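Local structure of ribokinase (Staphylococcus aureus, 3RY7) at residues A[46-51]-A[74-79]; A[163-168]-A[187-192]; A[220-225]-A[254-259]; A[237-242]-A[273-278]; A[248-253]-A[284-289]. The protein catalyses the magnesium-dependent transfer of a phosphate group from ATP to O-5 of D-ribose, yielding D-ribose 5-phosphate. All coordinates share one frame; numbering follows the deposited sequence. Where two conformers were deposited one is given.

Contact 1. Residues A[46-51]-A[74-79]; sequences QAIATA and EDFKVA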
# COMPACT_ATOMS: atom_id res chain seq x y z
N GLN A 46 12.74 8.65 -10.52
CA GLN A 46 12.43 8.87 -11.93
C GLN A 46 12.95 7.73 -12.78
O GLN A 46 12.32 7.33 -13.74
CB GLN A 46 12.96 10.24 -12.40
CG GLN A 46 12.20 11.42 -11.73
CD GLN A 46 12.73 12.78 -12.14
OE1 GLN A 46 13.47 12.90 -13.12
NE2 GLN A 46 12.34 13.82 -11.40
N ALA A 47 14.10 7.19 -12.39
CA ALA A 47 14.70 6.06 -13.10
C ALA A 47 13.81 4.82 -13.02
O ALA A 47 13.57 4.15 -14.02
CB ALA A 47 16.09 5.77 -12.54
N ILE A 48 13.33 4.50 -11.83
CA ILE A 48 12.45 3.36 -11.63
C ILE A 48 11.12 3.56 -12.36
O ILE A 48 10.59 2.64 -12.94
CB ILE A 48 12.19 3.08 -10.13
CG1 ILE A 48 13.44 2.45 -9.49
CG2 ILE A 48 10.96 2.19 -9.95
CD1 ILE A 48 13.48 2.59 -7.97
N ALA A 49 10.60 4.79 -12.33
CA ALA A 49 9.38 5.09 -13.09
C ALA A 49 9.57 4.88 -14.59
O ALA A 49 8.81 4.12 -15.21
CB ALA A 49 8.89 6.52 -12.80
N THR A 50 10.57 5.52 -15.19
CA THR A 50 10.75 5.37 -16.64
C THR A 50 10.97 3.90 -16.98
O THR A 50 10.46 3.41 -17.99
CB THR A 50 11.91 6.22 -17.23
OG1 THR A 50 13.16 5.56 -17.01
CG2 THR A 50 11.96 7.58 -16.60
N ALA A 51 11.72 3.19 -16.14
CA ALA A 51 12.02 1.78 -16.39
C ALA A 51 10.79 0.86 -16.23
O ALA A 51 10.62 -0.10 -16.97
CB ALA A 51 13.17 1.31 -15.49
N GLU A 74 19.45 -3.47 -5.89
CA GLU A 74 18.70 -4.67 -6.23
C GLU A 74 17.38 -4.32 -6.92
O GLU A 74 16.97 -4.97 -7.89
CB GLU A 74 18.45 -5.53 -4.99
CG GLU A 74 19.22 -6.84 -5.01
CD GLU A 74 18.91 -7.69 -6.24
OE1 GLU A 74 17.72 -8.05 -6.47
OE2 GLU A 74 19.87 -8.02 -6.98
N ASP A 75 16.71 -3.29 -6.42
CA ASP A 75 15.47 -2.85 -7.05
C ASP A 75 15.73 -2.34 -8.47
O ASP A 75 14.92 -2.57 -9.38
CB ASP A 75 14.76 -1.80 -6.19
CG ASP A 75 14.17 -2.40 -4.93
OD1 ASP A 75 13.72 -3.56 -4.98
OD2 ASP A 75 14.18 -1.72 -3.88
N PHE A 76 16.87 -1.67 -8.66
CA PHE A 76 17.23 -1.20 -9.99
C PHE A 76 17.33 -2.40 -10.93
O PHE A 76 16.79 -2.39 -12.04
CB PHE A 76 18.56 -0.43 -9.98
CG PHE A 76 18.50 0.92 -9.30
CD1 PHE A 76 17.29 1.56 -9.10
CD2 PHE A 76 19.66 1.55 -8.89
CE1 PHE A 76 17.23 2.79 -8.48
CE2 PHE A 76 19.61 2.80 -8.27
CZ PHE A 76 18.40 3.42 -8.07
N LYS A 77 18.02 -3.44 -10.47
CA LYS A 77 18.23 -4.64 -11.28
C LYS A 77 16.91 -5.33 -11.62
O LYS A 77 16.68 -5.73 -12.77
CB LYS A 77 19.19 -5.61 -10.58
CG LYS A 77 19.18 -7.03 -11.18
CD LYS A 77 19.74 -8.07 -10.21
CE LYS A 77 19.12 -9.46 -10.46
NZ LYS A 77 17.65 -9.51 -10.12
N VAL A 78 16.03 -5.48 -10.64
CA VAL A 78 14.71 -6.05 -10.88
C VAL A 78 13.95 -5.26 -11.94
O VAL A 78 13.15 -5.82 -12.69
CB VAL A 78 13.87 -6.10 -9.59
CG1 VAL A 78 12.38 -6.13 -9.91
CG2 VAL A 78 14.29 -7.31 -8.75
N ALA A 79 14.20 -3.95 -12.01
CA ALA A 79 13.51 -3.12 -12.98
C ALA A 79 14.21 -3.11 -14.34
O ALA A 79 13.76 -2.49 -15.29
CB ALA A 79 13.34 -1.71 -12.45
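Ile48 lays the outer end of its side chain against the rim of the Phe76 ring. Its CD1 is 3.8 Å from Phe76 CE1. Ile48 CG1 sits at the ring edge, in the plane, 3.9 Å from the same Phe76 CE1. The two side chains cross at about a right angle. The isoleucine meets the CD1 and CE1 side of the ring, at its edge. The chi1 of Ile48 is -74°, which sets CG1 anti to the carbonyl carbon and sends that branch over to the ring. The segments belong to helices 42-52 and 70-78. In the chain these helices flank strand 56-64 of the large, mainly parallel sheet, an alpha/beta arrangement of the ribokinase family. Ala47 rests on Phe59 of that strand, whose ring also meets that of Phe76 with the planes at about 90°. A second apolar patch lies one turn further on. Ala51 CB is 4.3 Å from Ala79 CB and 3.9 Å from Ala79 O, just where helix 70-78 has given way to a loop. The ring of Phe76 also lies close to Ala44, a probable substrate-binding residue. At the subunit interface, Ile48 packs on Gln292 of the second subunit and Ala49 on its Ile295.

Contact 2. Residues A[163-168]-A[187-192]; sequences VLNPAP and ETEAEL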
# COMPACT_ATOMS: atom_id res chain seq x y z
N VAL A 163 16.24 17.06 -20.80
CA VAL A 163 15.12 17.45 -19.96
C VAL A 163 15.52 17.65 -18.51
O VAL A 163 16.07 16.76 -17.85
CB VAL A 163 13.86 16.53 -20.17
CG1 VAL A 163 14.18 15.32 -21.04
CG2 VAL A 163 13.24 16.15 -18.85
N LEU A 164 15.27 18.86 -18.01
CA LEU A 164 15.63 19.21 -16.65
C LEU A 164 14.39 19.40 -15.79
O LEU A 164 13.52 20.22 -16.11
CB LEU A 164 16.47 20.48 -16.59
CG LEU A 164 16.79 20.97 -15.17
CD1 LEU A 164 17.72 20.00 -14.48
CD2 LEU A 164 17.39 22.37 -15.16
N ASN A 165 14.32 18.63 -14.71
CA ASN A 165 13.36 18.85 -13.63
C ASN A 165 14.06 19.67 -12.56
O ASN A 165 14.84 19.12 -11.77
CB ASN A 165 12.86 17.50 -13.11
CG ASN A 165 12.20 17.60 -11.76
OD1 ASN A 165 12.51 16.82 -10.86
ND2 ASN A 165 11.28 18.55 -11.60
N PRO A 166 13.83 20.99 -12.54
CA PRO A 166 14.65 21.91 -11.75
C PRO A 166 14.26 21.93 -10.27
O PRO A 166 13.92 22.99 -9.73
CB PRO A 166 14.36 23.28 -12.40
CG PRO A 166 12.95 23.15 -12.89
CD PRO A 166 12.78 21.70 -13.30
N ALA A 167 14.36 20.76 -9.63
CA ALA A 167 13.89 20.52 -8.26
C ALA A 167 14.99 19.81 -7.50
O ALA A 167 15.67 18.94 -8.05
CB ALA A 167 12.63 19.64 -8.28
N PRO A 168 15.22 20.20 -6.25
CA PRO A 168 14.54 21.32 -5.59
C PRO A 168 14.96 22.66 -6.20
O PRO A 168 16.06 22.77 -6.77
CB PRO A 168 15.07 21.22 -4.15
CG PRO A 168 16.46 20.65 -4.32
CD PRO A 168 16.31 19.65 -5.42
N GLU A 187 5.12 25.02 -9.79
CA GLU A 187 4.81 26.46 -9.74
C GLU A 187 5.87 27.23 -8.99
O GLU A 187 6.19 28.37 -9.33
CB GLU A 187 3.46 26.69 -9.08
CG GLU A 187 2.31 26.09 -9.84
CD GLU A 187 1.13 25.78 -8.95
OE1 GLU A 187 0.65 26.70 -8.25
OE2 GLU A 187 0.69 24.61 -8.97
N THR A 188 6.39 26.61 -7.94
CA THR A 188 7.36 27.28 -7.10
C THR A 188 8.69 27.42 -7.82
O THR A 188 9.34 28.47 -7.76
CB THR A 188 7.55 26.53 -5.77
OG1 THR A 188 6.26 26.13 -5.27
CG2 THR A 188 8.23 27.41 -4.75
N GLU A 189 9.08 26.36 -8.53
CA GLU A 189 10.33 26.35 -9.29
C GLU A 189 10.29 27.30 -10.49
O GLU A 189 11.27 27.97 -10.79
CB GLU A 189 10.66 24.91 -9.73
CG GLU A 189 11.14 24.02 -8.56
CD GLU A 189 10.60 22.59 -8.61
OE1 GLU A 189 10.11 22.13 -9.67
OE2 GLU A 189 10.69 21.92 -7.56
N ALA A 190 9.14 27.35 -11.16
CA ALA A 190 8.94 28.28 -12.27
C ALA A 190 9.21 29.72 -11.84
O ALA A 190 9.98 30.44 -12.49
CB ALA A 190 7.55 28.14 -12.82
N GLU A 191 8.58 30.12 -10.76
CA GLU A 191 8.68 31.52 -10.26
C GLU A 191 10.06 31.91 -9.78
O GLU A 191 10.43 33.04 -9.87
CB GLU A 191 7.72 31.76 -9.10
CG GLU A 191 6.33 31.24 -9.35
CD GLU A 191 5.45 31.29 -8.11
OE1 GLU A 191 5.79 32.05 -7.16
OE2 GLU A 191 4.42 30.55 -8.12
N LEU A 192 10.84 30.98 -9.27
CA LEU A 192 12.20 31.27 -8.86
C LEU A 192 13.08 31.51 -10.08
O LEU A 192 14.03 32.30 -10.05
CB LEU A 192 12.77 30.13 -8.01
CG LEU A 192 14.27 30.25 -7.73
CD1 LEU A 192 14.59 31.53 -6.94
CD2 LEU A 192 14.79 29.02 -7.00
O HOH W 1 9.24 19.40 -9.63
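Two torsions of Glu189 carry its carboxylate to the turn at Pro166 and Ala167. A chi1 of -73° sets CG anti to the carbonyl carbon, and the chain then bends at chi2 (141°). CG comes to rest 3.2 Å from Pro166 O. Further out, OE2 lies 3.1 Å from Ala167 CB, a tight approach of an oxygen to a methyl group. Glu189 CD lies between these neighbours, 3.5 Å from Pro166 O. The Asn165 side chain comes from the other segment, with CG anti to its own backbone nitrogen (chi1 163°), which brings ND2 to a water. Its amide and the glutamate do not bond directly. The water accepts from Asn165 ND2 at 3.0 Å and donates to Glu189 OE1 at 2.9 Å. Asn165 is held by more than this water: its OD1 accepts from Gln46 NE2, and its ND2 also reaches Val184 O. Segment 163-168 runs from strand 161-165 of the large sheet into a tight bend. Pro166 is the centre of an inverse gamma turn, closed by Ala167 N to Asn165 O at 2.7 Å. A cis peptide bond precedes Pro168. Glu189 belongs to the first turn of helix 187-194. Its backbone N donates to the side chain of Asn186, which probably binds ATP. Lys42 of the probable substrate site touches Ala167. The carboxylate is thus buried beside a methyl and a carbonyl oxygen. The water supplies OE1 with one donor, and OE1 has a further bond to a residue flanking the segments. These bonds would probably offset the closeness of Pro166 O and suit a negative charge.

Contact 3. Residues A[220-225]-A[254-259]; sequences LITLGK and DTFIGA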
# COMPACT_ATOMS: atom_id res chain seq x y z
N LEU A 220 6.91 22.80 -19.45
CA LEU A 220 5.78 22.28 -18.67
C LEU A 220 5.85 22.88 -17.29
O LEU A 220 6.92 22.96 -16.68
CB LEU A 220 5.83 20.77 -18.50
CG LEU A 220 5.49 19.85 -19.65
CD1 LEU A 220 6.42 20.11 -20.84
CD2 LEU A 220 5.58 18.41 -19.17
N ILE A 221 4.70 23.31 -16.78
CA ILE A 221 4.63 23.70 -15.40
C ILE A 221 3.63 22.77 -14.72
O ILE A 221 2.45 22.76 -15.05
CB ILE A 221 4.19 25.15 -15.23
CG1 ILE A 221 5.07 26.07 -16.10
CG2 ILE A 221 4.23 25.56 -13.76
CD1 ILE A 221 4.70 27.54 -16.02
N THR A 222 4.13 21.97 -13.79
CA THR A 222 3.26 21.09 -13.02
C THR A 222 2.51 21.93 -11.98
O THR A 222 3.10 22.80 -11.32
CB THR A 222 4.06 19.95 -12.36
OG1 THR A 222 5.17 20.50 -11.63
CG2 THR A 222 4.56 18.99 -13.43
N LEU A 223 1.21 21.69 -11.88
CA LEU A 223 0.35 22.57 -11.08
C LEU A 223 -0.31 21.83 -9.91
O LEU A 223 -1.21 22.37 -9.25
CB LEU A 223 -0.72 23.21 -11.97
CG LEU A 223 -0.19 23.92 -13.22
CD1 LEU A 223 -1.31 24.19 -14.21
CD2 LEU A 223 0.52 25.21 -12.85
N GLY A 224 0.14 20.60 -9.66
CA GLY A 224 -0.41 19.79 -8.59
C GLY A 224 -1.83 19.34 -8.90
O GLY A 224 -2.08 18.70 -9.93
N LYS A 225 -2.78 19.70 -8.04
CA LYS A 225 -4.18 19.35 -8.22
C LYS A 225 -4.74 20.03 -9.43
O LYS A 225 -5.62 19.52 -10.06
CB LYS A 225 -4.99 19.80 -7.02
CG LYS A 225 -4.72 19.05 -5.77
CD LYS A 225 -5.84 19.22 -4.80
CE LYS A 225 -6.65 17.95 -4.72
NZ LYS A 225 -6.30 17.16 -3.53
N ASP A 254 7.83 12.69 -9.48
CA ASP A 254 8.91 11.99 -10.17
C ASP A 254 8.34 10.94 -11.08
O ASP A 254 8.88 10.69 -12.16
CB ASP A 254 9.88 11.36 -9.17
CG ASP A 254 10.63 12.40 -8.36
OD1 ASP A 254 10.94 13.48 -8.93
OD2 ASP A 254 10.90 12.14 -7.17
N THR A 255 7.25 10.32 -10.64
CA THR A 255 6.54 9.32 -11.44
C THR A 255 5.94 9.97 -12.70
O THR A 255 5.92 9.36 -13.77
CB THR A 255 5.44 8.60 -10.62
OG1 THR A 255 6.03 7.93 -9.50
CG2 THR A 255 4.66 7.61 -11.48
N PHE A 256 5.46 11.20 -12.57
CA PHE A 256 4.93 11.93 -13.73
C PHE A 256 6.04 12.14 -14.77
O PHE A 256 5.85 11.88 -15.96
CB PHE A 256 4.35 13.28 -13.31
CG PHE A 256 4.05 14.20 -14.47
CD1 PHE A 256 2.95 13.97 -15.29
CD2 PHE A 256 4.89 15.29 -14.76
CE1 PHE A 256 2.68 14.81 -16.37
CE2 PHE A 256 4.63 16.13 -15.84
CZ PHE A 256 3.52 15.89 -16.65
N ILE A 257 7.20 12.59 -14.31
CA ILE A 257 8.33 12.86 -15.20
C ILE A 257 8.84 11.60 -15.88
O ILE A 257 9.12 11.59 -17.08
CB ILE A 257 9.48 13.55 -14.45
CG1 ILE A 257 9.08 15.00 -14.18
CG2 ILE A 257 10.75 13.50 -15.27
CD1 ILE A 257 9.65 15.55 -12.93
N GLY A 258 8.92 10.51 -15.12
CA GLY A 258 9.45 9.27 -15.67
C GLY A 258 8.57 8.78 -16.79
O GLY A 258 9.04 8.38 -17.86
N ALA A 259 7.26 8.83 -16.53
CA ALA A 259 6.28 8.30 -17.47
C ALA A 259 6.14 9.23 -18.68
O ALA A 259 6.07 8.77 -19.81
CB ALA A 259 4.93 8.12 -16.76
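Leu220 comes first along the strand and points its CD2 at the edge of the Phe256 ring. The methyl lies near the ring plane, 4.1 Å from Phe256 CZ. Two residues on, the next side chain on this side of the strand is Thr222. Its CG2 approaches the ring obliquely, 3.7 Å from Phe256 CE2. The chi1 of Thr222 is 51°, which turns CG2 to the ring and leaves OG1 to bond with Pro185 O. Phe256 reaches both partners because its CG is anti to the backbone N (chi1 168°), so the ring extends from helix 252-263 to strand 218-222 of the large sheet. Asn279 of helix 271-283 and Thr228 of the neighbouring strand also touch this ring. The contact therefore seats a helix on the sheet of a ribokinase-type alpha/beta fold. Past Thr222 the chain leaves the ring. Leu223 and Gly224 form a classic beta bulge opposite Gly227, and residues 222-227 probably bind ATP. On the helix, Asp254 is the likely proton acceptor of the reaction. It lies two residues before Phe256, and its carboxylate accepts from Gln46 NE2 and Asn45 ND2.

Contact 4. Residues A[237-242]-A[273-278]; sequences QHIEAY and DAIDFG
Tyr242 reaches from the loop after strand 236-239 to Asp276 on helix 271-283. At CB the side chain sets out with CG anti to the carbonyl carbon (chi1 -62°), which aims the ring at the helix. CE2 is the first ring atom to arrive, 3.8 Å from Asp276 OD2 and 4.1 Å from Asp276 O. Next comes CZ, 3.6 Å from Asp276 OD2. At the tip, OH donates a hydrogen bond of 2.7 Å to Asp276 OD2. That oxygen lies at the ring edge, in its plane. The hydroxyl meets it on the syn side but 30° out of the carboxylate plane, and the planes of ring and carboxylate are 48° apart. Apart from the polar pair, Ile239 CB and Ile275 CG2 touch loosely at 4.5 Å. Ile239 belongs to the edge strand of the large sheet, so the contact ties that edge to the helix covering it. Tyr242 also packs on Asn279, Lys280 and Ser283 along the helix, and on Val304 of the second subunit. The phenol donates its hydrogen bond to Asp276, which suits an ionised carboxylate. This bond, with a weak, long ion pair to Lys280, would probably favour the negative charge.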
# COMPACT_ATOMS: atom_id res chain seq x y z
N GLN A 237 -1.29 24.85 -23.82
CA GLN A 237 -2.40 24.05 -23.34
C GLN A 237 -2.34 23.83 -21.83
O GLN A 237 -1.26 23.74 -21.24
CB GLN A 237 -2.45 22.72 -24.09
CG GLN A 237 -3.70 21.89 -23.88
CD GLN A 237 -3.81 20.75 -24.88
OE1 GLN A 237 -3.18 20.80 -25.94
NE2 GLN A 237 -4.59 19.72 -24.55
N HIS A 238 -3.51 23.79 -21.21
CA HIS A 238 -3.64 23.48 -19.79
C HIS A 238 -4.41 22.16 -19.72
O HIS A 238 -5.53 22.05 -20.22
CB HIS A 238 -4.38 24.62 -19.09
CG HIS A 238 -4.62 24.38 -17.63
ND1 HIS A 238 -5.09 23.19 -17.12
CD2 HIS A 238 -4.51 25.22 -16.57
CE1 HIS A 238 -5.22 23.29 -15.81
NE2 HIS A 238 -4.88 24.51 -15.45
N ILE A 239 -3.80 21.13 -19.12
CA ILE A 239 -4.39 19.80 -19.05
C ILE A 239 -4.72 19.39 -17.61
O ILE A 239 -3.87 19.54 -16.72
CB ILE A 239 -3.45 18.75 -19.64
CG1 ILE A 239 -3.12 19.08 -21.09
CG2 ILE A 239 -4.05 17.35 -19.53
CD1 ILE A 239 -2.96 17.87 -21.97
N GLU A 240 -5.92 18.87 -17.39
CA GLU A 240 -6.37 18.47 -16.07
C GLU A 240 -5.70 17.20 -15.57
O GLU A 240 -5.39 16.27 -16.34
CB GLU A 240 -7.90 18.28 -16.07
CG GLU A 240 -8.67 19.58 -16.26
CD GLU A 240 -8.36 20.59 -15.18
OE1 GLU A 240 -8.33 20.20 -13.99
OE2 GLU A 240 -8.12 21.78 -15.50
N ALA A 241 -5.50 17.16 -14.26
CA ALA A 241 -4.91 16.02 -13.58
C ALA A 241 -5.96 14.96 -13.20
O ALA A 241 -7.16 15.16 -13.39
CB ALA A 241 -4.16 16.49 -12.32
N TYR A 242 -5.49 13.84 -12.69
CA TYR A 242 -6.37 12.82 -12.14
C TYR A 242 -6.40 12.94 -10.61
O TYR A 242 -6.64 14.03 -10.06
CB TYR A 242 -5.89 11.43 -12.54
CG TYR A 242 -5.89 11.18 -14.03
CD1 TYR A 242 -6.49 10.05 -14.56
CD2 TYR A 242 -5.29 12.08 -14.92
CE1 TYR A 242 -6.50 9.81 -15.92
CE2 TYR A 242 -5.29 11.84 -16.29
CZ TYR A 242 -5.90 10.70 -16.78
OH TYR A 242 -5.93 10.44 -18.13
N ASP A 273 -0.62 13.99 -25.21
CA ASP A 273 -0.79 12.57 -24.93
C ASP A 273 0.22 12.07 -23.88
O ASP A 273 -0.14 11.34 -22.95
CB ASP A 273 -0.65 11.76 -26.23
CG ASP A 273 -0.40 10.28 -25.98
OD1 ASP A 273 0.57 9.76 -26.58
OD2 ASP A 273 -1.15 9.64 -25.20
N ALA A 274 1.48 12.47 -24.05
CA ALA A 274 2.52 12.10 -23.10
C ALA A 274 2.23 12.69 -21.72
O ALA A 274 2.45 12.04 -20.71
CB ALA A 274 3.91 12.56 -23.62
N ILE A 275 1.73 13.91 -21.68
CA ILE A 275 1.38 14.54 -20.41
C ILE A 275 0.20 13.84 -19.73
O ILE A 275 0.13 13.75 -18.49
CB ILE A 275 1.11 16.04 -20.59
CG1 ILE A 275 2.43 16.76 -20.93
CG2 ILE A 275 0.46 16.62 -19.34
CD1 ILE A 275 2.29 18.25 -21.10
N ASP A 276 -0.73 13.34 -20.55
CA ASP A 276 -1.87 12.58 -20.07
C ASP A 276 -1.41 11.28 -19.41
O ASP A 276 -1.77 10.97 -18.27
CB ASP A 276 -2.81 12.25 -21.22
CG ASP A 276 -4.01 11.43 -20.78
OD1 ASP A 276 -4.12 10.24 -21.17
OD2 ASP A 276 -4.82 11.97 -20.01
N PHE A 277 -0.62 10.51 -20.16
CA PHE A 277 -0.01 9.29 -19.67
C PHE A 277 0.80 9.50 -18.39
O PHE A 277 0.76 8.67 -17.48
CB PHE A 277 0.88 8.70 -20.75
CG PHE A 277 1.52 7.40 -20.37
CD1 PHE A 277 0.88 6.19 -20.65
CD2 PHE A 277 2.77 7.37 -19.76
CE1 PHE A 277 1.48 4.97 -20.33
CE2 PHE A 277 3.37 6.15 -19.43
CZ PHE A 277 2.72 4.96 -19.72
N GLY A 278 1.54 10.60 -18.33
CA GLY A 278 2.31 10.94 -17.15
C GLY A 278 1.41 11.19 -15.95
O GLY A 278 1.71 10.79 -14.83
O HOH W 2 -4.45 14.48 -17.70

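Contact 5. Residues A[248-253]-A[284-289]; sequences DTTAAG and LTVQKH
Thr250 and Thr285 face each other from two loops that probably form part of the potassium site of ribokinase. Asp248, Thr250, Thr285 and Lys288 all probably belong to it, and monovalent cations activate this enzyme. The first loop opens with an Asx turn at Asp248 and leads into helix 252-263.

The polar link between the segments is the pair of hydroxyls. Thr250 OG1 and Thr285 OG1 are hydrogen-bonded at 3.1 Å. Each threonine holds its oxygen between the backbone N and the carbonyl carbon (chi1 47° for Thr250, 75° for Thr285), which lets the oxygens meet. Thr285 OG1 is also bonded to Ser282 O.

Van der Waals contacts surround this pair. Ala252 CB is 3.5 Å from Thr285 OG1. Val286 CG1 is 3.5 Å from Thr250 OG1. Thr250 CG2 lies 3.7 Å from Thr285 O.

The second subunit covers part of the contact: its Pro296 packs on Leu284 and Thr285, and its Ala291 packs on Ala251.

Bonds within the first loop hold it in shape. The carboxylate of Asp248 turns back over the start of the helix, where Gly253 probably helps to bind ATP. Its OD1 accepts two backbone N-H groups. Thr250 N meets it at 3.1 Å, nearly along the C-O axis. Ala252 N, at 2.9 Å, uses the syn lone pair of Asp248 OD1, with an N-H...O angle of 160°.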
# COMPACT_ATOMS: atom_id res chain seq x y z
N ASP A 248 2.96 16.32 -2.45
CA ASP A 248 3.49 15.07 -3.01
C ASP A 248 4.21 14.27 -1.92
O ASP A 248 5.14 14.76 -1.28
CB ASP A 248 4.42 15.29 -4.21
CG ASP A 248 4.75 13.99 -4.94
OD1 ASP A 248 4.50 12.90 -4.40
OD2 ASP A 248 5.26 14.06 -6.08
N THR A 249 3.73 13.07 -1.63
CA THR A 249 4.34 12.25 -0.59
C THR A 249 4.47 10.84 -1.03
O THR A 249 4.78 9.99 -0.25
CB THR A 249 3.58 12.21 0.77
OG1 THR A 249 2.37 11.51 0.63
CG2 THR A 249 3.32 13.53 1.30
N THR A 250 4.26 10.61 -2.31
CA THR A 250 4.28 9.27 -2.87
C THR A 250 5.15 9.20 -4.13
O THR A 250 4.95 8.32 -4.98
CB THR A 250 2.85 8.88 -3.24
OG1 THR A 250 2.25 9.97 -3.96
CG2 THR A 250 2.03 8.64 -1.97
N ALA A 251 6.10 10.12 -4.26
CA ALA A 251 6.91 10.21 -5.48
C ALA A 251 6.05 10.38 -6.73
O ALA A 251 6.37 9.83 -7.79
CB ALA A 251 7.78 8.96 -5.63
N ALA A 252 4.95 11.12 -6.61
CA ALA A 252 4.03 11.32 -7.73
C ALA A 252 4.66 12.21 -8.80
O ALA A 252 4.57 11.91 -9.99
CB ALA A 252 2.72 11.94 -7.23
N GLY A 253 5.27 13.31 -8.38
CA GLY A 253 5.97 14.22 -9.28
C GLY A 253 7.02 13.51 -10.13
O GLY A 253 7.08 13.69 -11.36
N LEU A 284 -1.94 6.65 -10.00
CA LEU A 284 -1.77 5.30 -9.46
C LEU A 284 -0.95 5.26 -8.18
O LEU A 284 -0.91 4.25 -7.46
CB LEU A 284 -1.08 4.44 -10.51
CG LEU A 284 -2.01 4.03 -11.65
CD1 LEU A 284 -1.32 3.06 -12.59
CD2 LEU A 284 -3.29 3.42 -11.07
N THR A 285 -0.23 6.33 -7.88
CA THR A 285 0.62 6.35 -6.72
C THR A 285 -0.11 6.77 -5.49
O THR A 285 0.32 6.47 -4.43
CB THR A 285 1.96 7.21 -6.82
OG1 THR A 285 1.69 8.60 -6.71
CG2 THR A 285 2.79 6.89 -8.01
N VAL A 286 -1.19 7.48 -5.64
CA VAL A 286 -1.96 7.89 -4.48
C VAL A 286 -3.21 7.01 -4.34
O VAL A 286 -4.11 7.31 -3.56
CB VAL A 286 -2.38 9.36 -4.58
CG1 VAL A 286 -1.16 10.27 -4.53
CG2 VAL A 286 -3.17 9.60 -5.85
N GLN A 287 -3.23 5.91 -5.09
CA GLN A 287 -4.39 5.03 -5.16
C GLN A 287 -4.41 3.95 -4.06
O GLN A 287 -3.44 3.23 -3.87
CB GLN A 287 -4.44 4.38 -6.55
CG GLN A 287 -4.95 2.95 -6.56
CD GLN A 287 -5.62 2.59 -7.89
OE1 GLN A 287 -5.20 1.65 -8.57
NE2 GLN A 287 -6.66 3.35 -8.26
N LYS A 288 -5.52 3.84 -3.36
CA LYS A 288 -5.81 2.89 -2.29
C LYS A 288 -5.96 1.48 -2.84
O LYS A 288 -6.64 1.33 -3.82
CB LYS A 288 -7.08 3.35 -1.57
CG LYS A 288 -7.61 2.46 -0.44
CD LYS A 288 -8.98 2.95 0.10
CE LYS A 288 -9.28 2.52 1.57
NZ LYS A 288 -9.00 1.10 1.90
N HIS A 289 -5.43 0.47 -2.20
CA HIS A 289 -5.54 -0.90 -2.70
C HIS A 289 -6.56 -1.79 -1.95
O HIS A 289 -7.05 -2.79 -2.49
CB HIS A 289 -4.17 -1.57 -2.75
CG HIS A 289 -3.23 -0.90 -3.70
ND1 HIS A 289 -3.45 -0.86 -5.07
CD2 HIS A 289 -2.08 -0.22 -3.50
CE1 HIS A 289 -2.48 -0.19 -5.66
NE2 HIS A 289 -1.63 0.21 -4.72

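Overall arrangement
From the N terminus, contact 1 closes first. It joins the helices before and after strand 56-64. Contact 2 follows in series and closes the short excursion from strand 161-165 to helix 187-194. The last three interlock: contacts 3, 4 and 5 open in that order and close in that order, so each pair crosses and none nests. Contacts 3 and 4 bind helices 252-263 and 271-283 to the end of the large sheet bounded by strand 236-239, and contact 5 joins the loops before and after that helix pair. Gln46 of contact 1 connects to contacts 2 and 3. Contacts 1, 3, 4 and 5 also touch the second subunit.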